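PDB 3F5B: aminoglycoside N(6')acetyltransferase from Legionella pneumophila subsp. pneumophila, which probably transfers an acyl group, likely acetyl, to the 6'-amino group of aminoglycoside antibiotics. Local coordinates for residues E39-G43 and D44-N48. Sequence-based numbering, arbitrary orientation.
With FMT (formic acid), chain E.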
ATOM      1  N   GLU A  39      -0.459  -4.101  15.736  1.00 29.43           N
ATOM      2  CA  GLU A  39      -1.613  -3.329  16.151  1.00 30.54           C
ATOM      3  C   GLU A  39      -2.723  -3.386  15.113  1.00 29.48           C
ATOM      4  O   GLU A  39      -3.900  -3.350  15.459  1.00 27.96           O
ATOM      5  CB  GLU A  39      -1.260  -1.879  16.453  1.00 33.54           C
ATOM      6  CG  GLU A  39      -2.454  -1.171  17.143  1.00 36.45           C
ATOM      7  CD  GLU A  39      -2.127   0.203  17.658  1.00 38.45           C
ATOM      8  OE1 GLU A  39      -1.024   0.722  17.350  1.00 38.27           O
ATOM      9  OE2 GLU A  39      -3.004   0.768  18.361  1.00 40.12           O
ATOM     10  N   TRP A  40      -2.348  -3.506  13.842  1.00 27.36           N
ATOM     11  CA  TRP A  40      -3.298  -3.355  12.743  1.00 29.25           C
ATOM     12  C   TRP A  40      -3.303  -4.602  11.854  1.00 29.72           C
ATOM     13  O   TRP A  40      -4.303  -4.895  11.169  1.00 29.77           O
ATOM     14  CB  TRP A  40      -2.927  -2.098  11.922  1.00 29.19           C
ATOM     15  CG  TRP A  40      -2.865  -0.877  12.818  1.00 30.50           C
ATOM     16  CD1 TRP A  40      -1.775  -0.105  13.105  1.00 29.87           C
ATOM     17  CD2 TRP A  40      -3.960  -0.321  13.560  1.00 31.10           C
ATOM     18  NE1 TRP A  40      -2.127   0.906  13.982  1.00 31.07           N
ATOM     19  CE2 TRP A  40      -3.462   0.795  14.274  1.00 31.45           C
ATOM     20  CE3 TRP A  40      -5.312  -0.662  13.702  1.00 31.81           C
ATOM     21  CZ2 TRP A  40      -4.274   1.573  15.100  1.00 30.86           C
ATOM     22  CZ3 TRP A  40      -6.117   0.119  14.515  1.00 30.15           C
ATOM     23  CH2 TRP A  40      -5.590   1.216  15.215  1.00 31.34           C
ATOM     24  N   LEU A  41      -2.192  -5.332  11.870  1.00 28.09           N
ATOM     25  CA  LEU A  41      -2.091  -6.569  11.093  1.00 26.72           C
ATOM     26  C   LEU A  41      -1.923  -7.772  11.997  1.00 27.20           C
ATOM     27  O   LEU A  41      -0.898  -7.946  12.663  1.00 28.39           O
ATOM     28  CB  LEU A  41      -0.961  -6.492  10.037  1.00 26.27           C
ATOM     29  CG  LEU A  41      -0.747  -7.742   9.160  1.00 23.30           C
ATOM     30  CD1 LEU A  41      -1.875  -7.848   8.123  1.00 25.30           C
ATOM     31  CD2 LEU A  41       0.603  -7.688   8.417  1.00 24.89           C
ATOM     32  N   HIS A  42      -2.935  -8.628  12.020  1.00 28.55           N
ATOM     33  CA  HIS A  42      -3.007  -9.697  13.040  1.00 29.33           C
ATOM     34  C   HIS A  42      -4.045 -10.694  12.595  1.00 30.13           C
ATOM     35  O   HIS A  42      -4.770 -10.439  11.633  1.00 30.56           O
ATOM     36  CB  HIS A  42      -3.460  -9.118  14.391  1.00 29.79           C
ATOM     37  CG  HIS A  42      -4.679  -8.259  14.274  1.00 30.08           C
ATOM     38  ND1 HIS A  42      -4.641  -6.885  14.397  1.00 30.89           N
ATOM     39  CD2 HIS A  42      -5.960  -8.575  13.968  1.00 28.51           C
ATOM     40  CE1 HIS A  42      -5.852  -6.394  14.189  1.00 29.01           C
ATOM     41  NE2 HIS A  42      -6.668  -7.399  13.930  1.00 30.14           N
ATOM     42  N   GLY A  43      -4.141 -11.811  13.302  1.00 29.36           N
ATOM     43  CA  GLY A  43      -5.183 -12.785  13.031  1.00 31.26           C
ATOM     44  C   GLY A  43      -5.162 -13.240  11.585  1.00 31.98           C
ATOM     45  O   GLY A  43      -4.093 -13.508  11.015  1.00 31.53           O
ATOM     46  N   ASP A  44      -6.353 -13.330  11.010  1.00 31.16           N
ATOM     47  CA  ASP A  44      -6.551 -13.788   9.643  1.00 32.54           C
ATOM     48  C   ASP A  44      -5.817 -12.909   8.608  1.00 31.85           C
ATOM     49  O   ASP A  44      -5.259 -13.437   7.636  1.00 32.10           O
ATOM     50  CB  ASP A  44      -8.051 -13.829   9.329  1.00 34.34           C
ATOM     51  CG  ASP A  44      -8.759 -15.013   9.988  1.00 36.45           C
ATOM     52  OD1 ASP A  44      -8.083 -15.873  10.597  1.00 36.96           O
ATOM     53  OD2 ASP A  44     -10.007 -15.090   9.877  1.00 37.27           O
ATOM     54  N   GLY A  45      -5.845 -11.592   8.820  1.00 28.74           N
ATOM     55  CA  GLY A  45      -5.107 -10.634   8.006  1.00 29.50           C
ATOM     56  C   GLY A  45      -3.627 -10.990   7.909  1.00 28.90           C
ATOM     57  O   GLY A  45      -3.080 -11.014   6.817  1.00 30.52           O
ATOM     58  N   LEU A  46      -2.999 -11.266   9.053  1.00 25.20           N
ATOM     59  CA  LEU A  46      -1.595 -11.624   9.123  1.00 27.54           C
ATOM     60  C   LEU A  46      -1.335 -12.981   8.470  1.00 28.04           C
ATOM     61  O   LEU A  46      -0.416 -13.139   7.683  1.00 27.49           O
ATOM     62  CB  LEU A  46      -1.126 -11.650  10.596  1.00 27.97           C
ATOM     63  CG  LEU A  46       0.350 -11.933  10.911  1.00 28.61           C
ATOM     64  CD1 LEU A  46       1.326 -10.926  10.258  1.00 28.55           C
ATOM     65  CD2 LEU A  46       0.588 -11.990  12.413  1.00 29.75           C
ATOM     66  N   SER A  47      -2.147 -13.964   8.844  1.00 28.76           N
ATOM     67  CA  SER A  47      -2.093 -15.280   8.279  1.00 29.31           C
ATOM     68  C   SER A  47      -2.178 -15.237   6.758  1.00 29.25           C
ATOM     69  O   SER A  47      -1.330 -15.820   6.081  1.00 29.79           O
ATOM     70  CB  SER A  47      -3.244 -16.129   8.839  1.00 30.63           C
ATOM     71  OG  SER A  47      -3.051 -17.438   8.378  1.00 34.34           O
ATOM     72  N   ASN A  48      -3.186 -14.546   6.227  1.00 29.45           N
ATOM     73  CA  ASN A  48      -3.334 -14.376   4.776  1.00 30.35           C
ATOM     74  C   ASN A  48      -2.108 -13.736   4.116  1.00 29.73           C
ATOM     75  O   ASN A  48      -1.693 -14.163   3.033  1.00 28.23           O
ATOM     76  CB  ASN A  48      -4.558 -13.536   4.426  1.00 31.45           C
ATOM     77  CG  ASN A  48      -5.869 -14.191   4.807  1.00 33.45           C
ATOM     78  OD1 ASN A  48      -5.989 -15.425   4.895  1.00 33.71           O
ATOM     79  ND2 ASN A  48      -6.886 -13.356   5.001  1.00 34.00           N
TER
HETATM   80  C   FMT E 183      -8.506 -11.297  12.952  1.00 51.11           C
HETATM   81  O1  FMT E 183      -8.543 -12.455  12.501  1.00 49.36           O
HETATM   82  O2  FMT E 183      -7.843 -10.914  13.940  1.00 51.41           O
HETATM   83  O   HOH W   1      -7.161  -9.632  10.768  1.00 37.07           O
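With CG trans to the backbone N in both Leu41 (chi1 180°) and Leu46 (chi1 -177°), the two leucines cross at about a right angle, Leu41 CD2 lying 3.8 Å from Leu46 CD1. The other methyl of Leu41 reaches the backbone of the first helical turn, CD1 standing 3.6 Å from Gly45 C. Ile32 touches both leucines, and the buried Leu41 side chain lies about 6 Å from a bound cyclohexane. The backbone turns at Gly43 and enters helix 43-57, which precedes strand 65-71 of the mixed sheet of this GNAT domain. Two successive i to i+4 bonds close its first turn: a weak one from Leu46 N to His42 O, and a regular one from Ser47 N to Gly43 O (3.0 Å). A water donates to His42 O at 2.7 Å and accepts from Gly45 N, bridging the loop to the first turn. Formic acid, probably from the crystallisation liquor, sits by the first turn: Asp44 N donates to its O1 (2.8 Å, 175°), while O2 lies 3.0 Å from His42 CD2, at the ring edge near its plane. On the loop side, the backbone O of Asn38 takes a weak hydrogen bond from His42 ND1, and Asn38 ND2 donates to Leu41 O; His161 meets the His42 ring edge-to-face.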